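Local coordinates for protein gene activator AphA (Vibrio cholerae, PDB 1YG2) that activates virulence gene expression in Vibrio cholerae as a winged helix transcription factor of the PadR-like family, probably by binding promoter DNA as a dimer, at residues V6-L11 with Y69-A74; E121-V126 with A163-A168; D20-F25 with A35-V40; I29-K34 with L152-N157. All coordinates share one frame; numbering follows the deposited sequence.

Contact 1. Residues V6-L11 with Y69-A74; sequences VILTVL and YSITQA
Helix 6-11 and strand 69-71 run nearly at right angles, their axes 8.0 Å apart at closest approach and 95° between their directions, with Leu11 and Ile71 facing each other where the backbones come nearest. Ile71 meets two leucines that lie one helical turn apart. Its CB meets CB of Leu11 at 3.9 Å, and its CG1 branch, held anti to the backbone N (chi1 -166°), reaches back along the helix to Leu8, where CG1 lies 4.0 Å from Leu8 CD2. The side chains of Leu8 and Ile71 cross at about a right angle, Leu8 CD2 meeting the CG1-CD1 arm of Ile71, while Leu11 and Ile71 meet CB to CB. Leu11 CD2 instead reaches the backbone of Tyr69, 3.6 Å from its carbonyl O; Tyr69 CB faces Leu11 while the ring leads away from the helix. Val53, on the partner strand of the small antiparallel sheet, touches both leucines, and Ser70 hydrogen-bonds to Asp15. No direct hydrogen bond links the two segments. One water does so instead, donating to Leu11 O at 2.7 Å and accepting from Ile71 N at 2.9 Å. The chemistry is thus that of a wing base resting on the first helix of a winged helix domain: branched apolar side chains fill the joint, and a single water satisfies a backbone carbonyl and an N-H that do not meet directly.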
# COMPACT_ATOMS: atom_id res chain seq x y z
N VAL A 6 -13.09 4.74 -11.86
CA VAL A 6 -11.92 5.05 -12.67
C VAL A 6 -12.39 5.16 -14.12
O VAL A 6 -11.93 6.03 -14.85
CB VAL A 6 -10.86 3.94 -12.53
CG1 VAL A 6 -9.73 4.16 -13.55
CG2 VAL A 6 -10.31 3.95 -11.10
N ILE A 7 -13.32 4.30 -14.51
CA ILE A 7 -13.88 4.31 -15.86
C ILE A 7 -14.83 5.50 -16.04
O ILE A 7 -14.81 6.16 -17.09
CB ILE A 7 -14.63 3.01 -16.14
CG1 ILE A 7 -13.65 1.84 -16.07
CG2 ILE A 7 -15.30 3.08 -17.50
CD1 ILE A 7 -14.32 0.48 -16.06
N LEU A 8 -15.65 5.78 -15.04
CA LEU A 8 -16.57 6.91 -15.15
C LEU A 8 -15.80 8.22 -15.34
O LEU A 8 -16.24 9.12 -16.06
CB LEU A 8 -17.45 7.00 -13.90
CG LEU A 8 -18.53 5.91 -13.74
CD1 LEU A 8 -19.37 6.16 -12.50
CD2 LEU A 8 -19.43 5.93 -14.96
N THR A 9 -14.65 8.33 -14.69
CA THR A 9 -13.82 9.53 -14.78
C THR A 9 -13.43 9.79 -16.23
O THR A 9 -13.51 10.91 -16.73
CB THR A 9 -12.53 9.38 -13.96
OG1 THR A 9 -12.87 9.09 -12.60
CG2 THR A 9 -11.71 10.67 -14.02
N VAL A 10 -13.02 8.74 -16.92
CA VAL A 10 -12.64 8.88 -18.31
C VAL A 10 -13.82 9.47 -19.09
O VAL A 10 -13.68 10.48 -19.77
CB VAL A 10 -12.28 7.51 -18.92
CG1 VAL A 10 -11.97 7.66 -20.41
CG2 VAL A 10 -11.11 6.91 -18.19
N LEU A 11 -14.97 8.83 -18.97
CA LEU A 11 -16.17 9.26 -19.68
C LEU A 11 -16.69 10.62 -19.27
O LEU A 11 -17.46 11.22 -20.01
CB LEU A 11 -17.27 8.20 -19.53
CG LEU A 11 -16.92 6.85 -20.16
CD1 LEU A 11 -17.98 5.81 -19.83
CD2 LEU A 11 -16.79 7.01 -21.68
N TYR A 69 -19.17 4.74 -25.94
CA TYR A 69 -19.78 4.75 -24.62
C TYR A 69 -19.91 6.19 -24.13
O TYR A 69 -19.10 7.05 -24.46
CB TYR A 69 -18.94 3.95 -23.63
CG TYR A 69 -18.98 2.46 -23.86
CD1 TYR A 69 -18.01 1.83 -24.63
CD2 TYR A 69 -20.01 1.69 -23.33
CE1 TYR A 69 -18.06 0.46 -24.86
CE2 TYR A 69 -20.08 0.33 -23.55
CZ TYR A 69 -19.10 -0.29 -24.32
OH TYR A 69 -19.15 -1.65 -24.54
N SER A 70 -20.95 6.44 -23.34
CA SER A 70 -21.19 7.77 -22.81
C SER A 70 -21.66 7.66 -21.36
O SER A 70 -22.38 6.72 -21.01
CB SER A 70 -22.26 8.46 -23.65
OG SER A 70 -22.49 9.78 -23.18
N ILE A 71 -21.26 8.60 -20.51
CA ILE A 71 -21.67 8.57 -19.11
C ILE A 71 -23.10 9.11 -18.98
O ILE A 71 -23.48 10.03 -19.70
CB ILE A 71 -20.74 9.42 -18.23
CG1 ILE A 71 -20.98 9.10 -16.75
CG2 ILE A 71 -20.98 10.91 -18.49
CD1 ILE A 71 -20.04 9.82 -15.80
N THR A 72 -23.90 8.52 -18.09
CA THR A 72 -25.28 8.98 -17.90
C THR A 72 -25.36 9.84 -16.65
O THR A 72 -24.40 9.93 -15.90
CB THR A 72 -26.26 7.82 -17.72
OG1 THR A 72 -25.94 7.11 -16.51
CG2 THR A 72 -26.20 6.88 -18.91
N GLN A 73 -26.51 10.46 -16.42
CA GLN A 73 -26.69 11.29 -15.24
C GLN A 73 -26.46 10.46 -13.99
O GLN A 73 -25.90 10.94 -13.00
CB GLN A 73 -28.09 11.90 -15.20
CG GLN A 73 -28.35 12.72 -13.95
CD GLN A 73 -27.30 13.82 -13.77
OE1 GLN A 73 -26.74 14.30 -14.75
NE2 GLN A 73 -27.06 14.23 -12.53
N ALA A 74 -26.89 9.20 -14.03
CA ALA A 74 -26.70 8.30 -12.89
C ALA A 74 -25.21 8.07 -12.71
O ALA A 74 -24.69 8.08 -11.59
CB ALA A 74 -27.40 6.97 -13.15
O HOH W 1 -19.26 10.18 -21.81

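Contact 2. Residues E121-V126 with A163-A168; sequences ESRKLV and AWIQWA
This is a buried helix-helix contact in the C-terminal part of the chain, where the long helices 108-136 and 145-177 pack roughly antiparallel, the two short segments making an angle of 152° with their axes 10.1 Å apart. Ile165 is the centre of the contact, touching Ser122, Arg123 and Val126. Its CG1 branch, beside the backbone N (chi1 -67°), points across to helix 121-126 and lies over Ser122, with CG1 3.7 Å from Ser122 CB. The end of that branch, CD1, then reaches Val126 CG2, also at 3.7 Å, one turn further along. The other branch turns to Arg123: Ile165 CG2 sits over one face of the guanidinium, off toward its rim and 3.7 Å from Arg123 NH2. An extended chain from CG to NE carries Arg123 across to this position, and a salt bridge to Asp169 holds the charged end, so an apolar methyl and a carboxylate share one arginine. Ser122 OG lies 3.5 Å from Trp164 CZ3, but its hydrogen bond goes to the carbonyl of Leu118 in its own helix, which lets the hydroxyl stay buried against the indole. Trp164 meets Leu115, Leu118 and Val119 of helix 108-136 and Phe96 of helix 95-101. Both Ser122 and Trp164 touch His89 of the second subunit, the tryptophan edge-to-face, so the helix pair forms part of the subunit interface.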
# COMPACT_ATOMS: atom_id res chain seq x y z
N GLU A 121 13.44 -5.48 -9.48
CA GLU A 121 12.28 -5.21 -10.30
C GLU A 121 11.85 -3.77 -10.02
O GLU A 121 11.59 -3.00 -10.94
CB GLU A 121 11.14 -6.16 -9.95
CG GLU A 121 11.43 -7.61 -10.27
CD GLU A 121 10.39 -8.54 -9.67
OE1 GLU A 121 9.18 -8.29 -9.89
OE2 GLU A 121 10.78 -9.51 -8.98
N SER A 122 11.77 -3.43 -8.73
CA SER A 122 11.38 -2.09 -8.32
C SER A 122 12.31 -1.08 -8.97
O SER A 122 11.86 -0.02 -9.42
CB SER A 122 11.46 -1.95 -6.80
OG SER A 122 10.50 -2.77 -6.17
N ARG A 123 13.59 -1.40 -9.02
CA ARG A 123 14.56 -0.50 -9.64
C ARG A 123 14.25 -0.34 -11.11
O ARG A 123 14.33 0.76 -11.64
CB ARG A 123 15.98 -1.03 -9.46
CG ARG A 123 16.54 -0.81 -8.07
CD ARG A 123 18.05 -0.76 -8.08
NE ARG A 123 18.60 -0.19 -6.85
CZ ARG A 123 18.73 -0.87 -5.71
NH1 ARG A 123 18.38 -2.14 -5.65
NH2 ARG A 123 19.23 -0.26 -4.64
N LYS A 124 13.89 -1.44 -11.76
CA LYS A 124 13.54 -1.40 -13.17
C LYS A 124 12.29 -0.56 -13.37
O LYS A 124 12.20 0.23 -14.30
CB LYS A 124 13.27 -2.81 -13.72
CG LYS A 124 14.46 -3.74 -13.73
CD LYS A 124 14.13 -5.06 -14.42
CE LYS A 124 12.98 -5.80 -13.72
NZ LYS A 124 12.66 -7.10 -14.38
N LEU A 125 11.32 -0.74 -12.49
CA LEU A 125 10.07 0.01 -12.57
C LEU A 125 10.31 1.51 -12.36
O LEU A 125 9.68 2.34 -13.02
CB LEU A 125 9.08 -0.52 -11.54
CG LEU A 125 7.62 -0.09 -11.70
CD1 LEU A 125 7.11 -0.49 -13.08
CD2 LEU A 125 6.78 -0.73 -10.60
N VAL A 126 11.20 1.86 -11.44
CA VAL A 126 11.48 3.27 -11.17
C VAL A 126 12.14 3.89 -12.39
O VAL A 126 11.82 5.01 -12.78
CB VAL A 126 12.40 3.43 -9.94
CG1 VAL A 126 12.96 4.84 -9.87
CG2 VAL A 126 11.61 3.13 -8.67
N ALA A 163 11.05 5.03 -2.11
CA ALA A 163 11.14 4.94 -0.66
C ALA A 163 11.23 3.47 -0.25
O ALA A 163 11.98 3.12 0.64
CB ALA A 163 9.92 5.60 -0.02
N TRP A 164 10.47 2.62 -0.92
CA TRP A 164 10.49 1.20 -0.59
C TRP A 164 11.85 0.56 -0.90
O TRP A 164 12.33 -0.30 -0.16
CB TRP A 164 9.38 0.46 -1.34
CG TRP A 164 9.27 -0.95 -0.91
CD1 TRP A 164 8.52 -1.45 0.12
CD2 TRP A 164 9.97 -2.07 -1.47
NE1 TRP A 164 8.71 -2.81 0.24
CE2 TRP A 164 9.59 -3.21 -0.73
CE3 TRP A 164 10.88 -2.21 -2.52
CZ2 TRP A 164 10.10 -4.49 -1.01
CZ3 TRP A 164 11.38 -3.48 -2.81
CH2 TRP A 164 10.99 -4.60 -2.05
N ILE A 165 12.47 1.00 -2.00
CA ILE A 165 13.79 0.50 -2.39
C ILE A 165 14.81 0.92 -1.34
O ILE A 165 15.67 0.15 -0.94
CB ILE A 165 14.22 1.08 -3.74
CG1 ILE A 165 13.31 0.55 -4.85
CG2 ILE A 165 15.70 0.77 -3.99
CD1 ILE A 165 13.56 1.15 -6.21
N GLN A 166 14.70 2.17 -0.89
CA GLN A 166 15.61 2.66 0.14
C GLN A 166 15.48 1.76 1.38
O GLN A 166 16.47 1.38 2.00
CB GLN A 166 15.26 4.10 0.50
CG GLN A 166 16.25 4.79 1.41
CD GLN A 166 15.84 6.22 1.73
OE1 GLN A 166 15.57 7.02 0.84
NE2 GLN A 166 15.81 6.55 3.02
N TRP A 167 14.25 1.42 1.74
CA TRP A 167 14.00 0.57 2.90
C TRP A 167 14.54 -0.85 2.70
O TRP A 167 15.21 -1.40 3.57
CB TRP A 167 12.50 0.47 3.19
CG TRP A 167 12.20 -0.42 4.34
CD1 TRP A 167 12.52 -0.20 5.64
CD2 TRP A 167 11.60 -1.71 4.28
NE1 TRP A 167 12.16 -1.28 6.41
CE2 TRP A 167 11.59 -2.23 5.60
CE3 TRP A 167 11.07 -2.50 3.25
CZ2 TRP A 167 11.07 -3.49 5.92
CZ3 TRP A 167 10.55 -3.75 3.56
CH2 TRP A 167 10.56 -4.23 4.89
N ALA A 168 14.22 -1.43 1.55
CA ALA A 168 14.66 -2.78 1.22
C ALA A 168 16.17 -2.90 1.33
O ALA A 168 16.68 -3.89 1.86
CB ALA A 168 14.20 -3.12 -0.18

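Contact 3. Residues D20-F25 with A35-V40; sequences DITKEF and ASHQQV
Phe25 and Val40 form the tightly packed half of this contact. Val40 CG2 stands almost squarely over the centre of the Phe25 ring, 3.8 Å from the centroid and only 9° off the ring normal, a CH-pi contact. Ala35 CB approaches the same ring obliquely, 3.8 Å from Phe25 CD2. The other methyl of Val40, CG1, turns to Ile21, meeting its CG2 at 4.1 Å; Leu3, Val6 and Ile7 of helix 3-13 also touch Phe25. The side toward solvent is different. Exposed His37 covers buried Thr22, whose CB lies over the imidazole face 3.3 Å from the centroid, a CH-pi contact short enough to be treated with caution. Thr22 OG1, between its own backbone N and carbonyl carbon (chi1 58°), hydrogen-bonds to the carbonyl of Tyr19. A looser edge is spanned by a water that donates to Phe25 O and accepts from Ala35 N at 3.2 Å. At the start of helix 37-49 a capping box fixes the backbone: Gln39 N donates to Ser36 OG at 3.1 Å, and Ser36 N returns a 2.6 Å bond to Gln39 OE1, in the carbonyl plane and on a lone pair. Across the connection 26-36, the two helices are consistent with the helix-turn-helix of a winged helix domain, in which helix 37-49 would be the probable recognition helix.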
# COMPACT_ATOMS: atom_id res chain seq x y z
N ASP A 20 -10.84 3.11 -26.81
CA ASP A 20 -10.27 4.33 -26.26
C ASP A 20 -10.03 4.13 -24.77
O ASP A 20 -8.97 4.46 -24.24
CB ASP A 20 -11.22 5.53 -26.43
CG ASP A 20 -11.53 5.84 -27.87
OD1 ASP A 20 -10.60 5.78 -28.70
OD2 ASP A 20 -12.71 6.15 -28.17
N ILE A 21 -11.04 3.58 -24.11
CA ILE A 21 -10.99 3.33 -22.67
C ILE A 21 -9.89 2.34 -22.27
O ILE A 21 -9.13 2.61 -21.35
CB ILE A 21 -12.35 2.81 -22.16
CG1 ILE A 21 -13.45 3.83 -22.48
CG2 ILE A 21 -12.29 2.59 -20.66
CD1 ILE A 21 -14.85 3.34 -22.19
N THR A 22 -9.81 1.21 -22.96
CA THR A 22 -8.78 0.23 -22.61
C THR A 22 -7.39 0.78 -22.90
O THR A 22 -6.42 0.40 -22.25
CB THR A 22 -8.96 -1.09 -23.38
OG1 THR A 22 -8.93 -0.83 -24.79
CG2 THR A 22 -10.29 -1.73 -23.01
N LYS A 23 -7.29 1.69 -23.86
CA LYS A 23 -6.00 2.28 -24.19
C LYS A 23 -5.50 3.14 -23.03
O LYS A 23 -4.30 3.32 -22.85
CB LYS A 23 -6.12 3.13 -25.45
N GLU A 24 -6.44 3.68 -22.25
CA GLU A 24 -6.09 4.50 -21.10
C GLU A 24 -5.46 3.62 -20.02
O GLU A 24 -4.45 3.99 -19.42
CB GLU A 24 -7.33 5.18 -20.52
CG GLU A 24 -8.01 6.20 -21.43
CD GLU A 24 -7.09 7.33 -21.82
OE1 GLU A 24 -6.33 7.82 -20.95
OE2 GLU A 24 -7.12 7.75 -23.00
N PHE A 25 -6.06 2.46 -19.79
CA PHE A 25 -5.58 1.53 -18.77
C PHE A 25 -4.20 0.94 -19.07
O PHE A 25 -3.50 0.51 -18.16
CB PHE A 25 -6.60 0.40 -18.54
CG PHE A 25 -7.77 0.79 -17.67
CD1 PHE A 25 -8.87 1.44 -18.21
CD2 PHE A 25 -7.75 0.54 -16.30
CE1 PHE A 25 -9.96 1.83 -17.39
CE2 PHE A 25 -8.82 0.93 -15.48
CZ PHE A 25 -9.92 1.57 -16.03
N ALA A 35 -5.62 -2.87 -14.28
CA ALA A 35 -6.79 -3.66 -14.67
C ALA A 35 -6.60 -4.15 -16.10
O ALA A 35 -6.08 -3.43 -16.94
CB ALA A 35 -8.07 -2.81 -14.57
N SER A 36 -7.02 -5.39 -16.38
CA SER A 36 -6.87 -5.94 -17.73
C SER A 36 -8.01 -5.50 -18.64
O SER A 36 -9.10 -5.16 -18.17
CB SER A 36 -6.87 -7.46 -17.69
OG SER A 36 -8.13 -7.95 -17.27
N HIS A 37 -7.77 -5.50 -19.95
CA HIS A 37 -8.79 -5.13 -20.93
C HIS A 37 -10.05 -5.92 -20.61
O HIS A 37 -11.16 -5.41 -20.70
CB HIS A 37 -8.31 -5.47 -22.35
CG HIS A 37 -7.49 -4.40 -22.99
ND1 HIS A 37 -6.39 -3.83 -22.38
CD2 HIS A 37 -7.60 -3.80 -24.20
CE1 HIS A 37 -5.86 -2.92 -23.18
NE2 HIS A 37 -6.58 -2.88 -24.29
N GLN A 38 -9.84 -7.18 -20.21
CA GLN A 38 -10.94 -8.07 -19.87
C GLN A 38 -11.77 -7.44 -18.76
O GLN A 38 -12.93 -7.06 -18.97
CB GLN A 38 -10.38 -9.41 -19.40
CG GLN A 38 -11.08 -10.63 -19.98
CD GLN A 38 -12.55 -10.70 -19.60
OE1 GLN A 38 -13.36 -9.90 -20.06
NE2 GLN A 38 -12.89 -11.66 -18.76
N GLN A 39 -11.17 -7.32 -17.58
CA GLN A 39 -11.82 -6.74 -16.42
C GLN A 39 -12.54 -5.45 -16.80
O GLN A 39 -13.67 -5.21 -16.36
CB GLN A 39 -10.78 -6.43 -15.34
CG GLN A 39 -10.00 -7.64 -14.87
CD GLN A 39 -8.88 -7.27 -13.91
OE1 GLN A 39 -7.98 -6.50 -14.26
NE2 GLN A 39 -8.93 -7.82 -12.70
N VAL A 40 -11.89 -4.63 -17.62
CA VAL A 40 -12.47 -3.37 -18.05
C VAL A 40 -13.77 -3.58 -18.83
O VAL A 40 -14.79 -2.97 -18.51
CB VAL A 40 -11.47 -2.57 -18.88
CG1 VAL A 40 -12.14 -1.33 -19.46
CG2 VAL A 40 -10.30 -2.15 -18.00
O HOH W 2 -4.26 -0.62 -16.11

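Contact 4. Residues I29-K34 with L152-N157; sequences IGYFWK and LTLRRN
Two side-chain torsions shape this contact, each placing CG beside the backbone N: that of Tyr31 (chi1 -60°) sets the ring against Leu154, with its edge toward Thr153, and that of Asn157 (chi1 -58°) turns the amide to face Tyr31 O. Leu154 lies over one face of the Tyr31 ring. Its CD1 is 4.2 Å from the ring centroid and 14° off the normal, a CH-pi contact, and its CB adds a second touch at 3.9 Å from Tyr31 CD1. Thr153 comes to the same ring from another direction, its OG1 at the edge and near the ring plane, while its hydrogen bond is to the carbonyl of Glu150. Phe32, the next residue, has CD2 3.7 Å from Thr153 CB, so Thr153 touches both aromatic residues, OG1 toward Tyr31 and CB and CG2 toward Phe32. Asn157 ND2 is placed to donate to Tyr31 O, but the modelled bond is too short to trust and remains doubtful. A water lies near this carbonyl, donating to Thr153 O at 2.7 Å, accepting from Arg156 NH1 at 3.0 Å and reaching Tyr31 O only weakly. Ile132 and Tyr137 border the Tyr31 ring, and Ser97 of the second subunit packs on Phe32. The chemistry is therefore mainly aromatic packing on Leu154 and Thr153, with a water between Thr153 O and Arg156 NH1 and perhaps the asparagine amide adding polar links, and it joins the PadR-like part of the chain to the C-terminal helices.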
# COMPACT_ATOMS: atom_id res chain seq x y z
N ILE A 29 -3.52 5.66 -17.07
CA ILE A 29 -4.28 5.09 -15.95
C ILE A 29 -3.48 3.97 -15.30
O ILE A 29 -3.63 3.70 -14.10
CB ILE A 29 -5.67 4.59 -16.41
CG1 ILE A 29 -6.52 5.80 -16.82
CG2 ILE A 29 -6.36 3.84 -15.28
CD1 ILE A 29 -7.95 5.47 -17.17
N GLY A 30 -2.62 3.32 -16.08
CA GLY A 30 -1.80 2.26 -15.54
C GLY A 30 -0.79 2.77 -14.52
O GLY A 30 -0.13 1.97 -13.85
N TYR A 31 -0.66 4.08 -14.37
CA TYR A 31 0.28 4.63 -13.39
C TYR A 31 -0.27 4.45 -11.98
O TYR A 31 0.47 4.48 -11.02
CB TYR A 31 0.51 6.13 -13.61
CG TYR A 31 1.07 6.51 -14.96
CD1 TYR A 31 0.81 7.77 -15.50
CD2 TYR A 31 1.84 5.62 -15.70
CE1 TYR A 31 1.30 8.14 -16.75
CE2 TYR A 31 2.34 5.98 -16.97
CZ TYR A 31 2.06 7.24 -17.48
OH TYR A 31 2.50 7.59 -18.73
N PHE A 32 -1.58 4.27 -11.86
CA PHE A 32 -2.19 4.16 -10.54
C PHE A 32 -3.28 3.10 -10.41
O PHE A 32 -3.72 2.80 -9.31
CB PHE A 32 -2.75 5.52 -10.14
CG PHE A 32 -3.92 5.96 -10.97
CD1 PHE A 32 -5.21 5.62 -10.61
CD2 PHE A 32 -3.72 6.68 -12.14
CE1 PHE A 32 -6.31 5.99 -11.40
CE2 PHE A 32 -4.80 7.06 -12.94
CZ PHE A 32 -6.10 6.71 -12.56
N TRP A 33 -3.73 2.55 -11.53
CA TRP A 33 -4.75 1.53 -11.44
C TRP A 33 -4.51 0.42 -12.45
O TRP A 33 -4.58 0.63 -13.66
CB TRP A 33 -6.14 2.15 -11.62
CG TRP A 33 -7.21 1.29 -11.07
CD1 TRP A 33 -7.76 0.18 -11.64
CD2 TRP A 33 -7.81 1.41 -9.78
NE1 TRP A 33 -8.66 -0.41 -10.79
CE2 TRP A 33 -8.71 0.33 -9.63
CE3 TRP A 33 -7.67 2.32 -8.72
CZ2 TRP A 33 -9.46 0.14 -8.47
CZ3 TRP A 33 -8.42 2.13 -7.57
CH2 TRP A 33 -9.31 1.05 -7.46
N LYS A 34 -4.25 -0.77 -11.94
CA LYS A 34 -3.98 -1.93 -12.76
C LYS A 34 -5.23 -2.75 -13.02
O LYS A 34 -5.84 -3.27 -12.08
CB LYS A 34 -2.91 -2.78 -12.08
CG LYS A 34 -2.33 -3.91 -12.91
CD LYS A 34 -3.03 -5.23 -12.63
CE LYS A 34 -2.19 -6.39 -13.17
NZ LYS A 34 -0.82 -6.40 -12.55
N LEU A 152 1.29 13.80 -11.90
CA LEU A 152 1.25 13.56 -10.46
C LEU A 152 0.99 12.09 -10.12
O LEU A 152 1.61 11.56 -9.19
CB LEU A 152 0.20 14.47 -9.82
CG LEU A 152 0.57 15.96 -9.80
CD1 LEU A 152 -0.64 16.79 -9.41
CD2 LEU A 152 1.73 16.19 -8.82
N THR A 153 0.11 11.41 -10.85
CA THR A 153 -0.14 10.01 -10.55
C THR A 153 1.12 9.21 -10.84
O THR A 153 1.45 8.27 -10.12
CB THR A 153 -1.30 9.43 -11.37
OG1 THR A 153 -0.98 9.51 -12.76
CG2 THR A 153 -2.59 10.18 -11.08
N LEU A 154 1.84 9.60 -11.90
CA LEU A 154 3.09 8.92 -12.23
C LEU A 154 4.08 9.14 -11.09
O LEU A 154 4.73 8.20 -10.62
CB LEU A 154 3.68 9.48 -13.55
CG LEU A 154 5.08 8.97 -13.92
CD1 LEU A 154 5.06 7.47 -14.04
CD2 LEU A 154 5.54 9.58 -15.24
N ARG A 155 4.17 10.38 -10.62
CA ARG A 155 5.09 10.72 -9.55
C ARG A 155 4.86 9.93 -8.26
O ARG A 155 5.79 9.71 -7.49
CB ARG A 155 5.00 12.22 -9.23
CG ARG A 155 5.21 13.15 -10.42
CD ARG A 155 6.62 13.64 -10.50
NE ARG A 155 7.08 14.13 -9.21
CZ ARG A 155 8.35 14.05 -8.81
NH1 ARG A 155 9.25 13.52 -9.63
NH2 ARG A 155 8.71 14.47 -7.60
N ARG A 156 3.62 9.51 -8.02
CA ARG A 156 3.34 8.77 -6.79
C ARG A 156 4.06 7.42 -6.74
O ARG A 156 4.67 7.07 -5.73
CB ARG A 156 1.84 8.53 -6.62
CG ARG A 156 1.46 8.17 -5.19
CD ARG A 156 0.25 7.26 -5.12
NE ARG A 156 0.62 5.99 -4.50
CZ ARG A 156 0.83 4.86 -5.16
NH1 ARG A 156 0.70 4.83 -6.48
NH2 ARG A 156 1.21 3.77 -4.51
N ASN A 157 4.00 6.66 -7.84
CA ASN A 157 4.66 5.36 -7.89
C ASN A 157 6.13 5.57 -7.64
O ASN A 157 6.77 4.85 -6.89
CB ASN A 157 4.55 4.72 -9.27
CG ASN A 157 3.14 4.54 -9.72
OD1 ASN A 157 2.40 3.71 -9.19
ND2 ASN A 157 2.75 5.32 -10.72
O HOH W 3 -0.16 6.72 -8.59

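Overall arrangement
From the N terminus, helix 3-13 enters contact 1, whose loop closes only when the chain returns as strand 69-71. Contact 3 opens and closes within that span, joining helix 18-25 to the start of helix 37-49, and its Phe25 packs on Val6 and Ile7 of contact 1. The intervening 29-34 opens contact 4, which waits more than a hundred residues for helix 145-177 and so crosses both contacts 1 and 3. Contact 2 follows contacts 1 and 3 in series but crosses contact 4, sharing helix 145-177. Contacts 1 and 3 lie within the winged helix part, contact 2 joins the two long C-terminal helices, and contact 4 ties the two parts together.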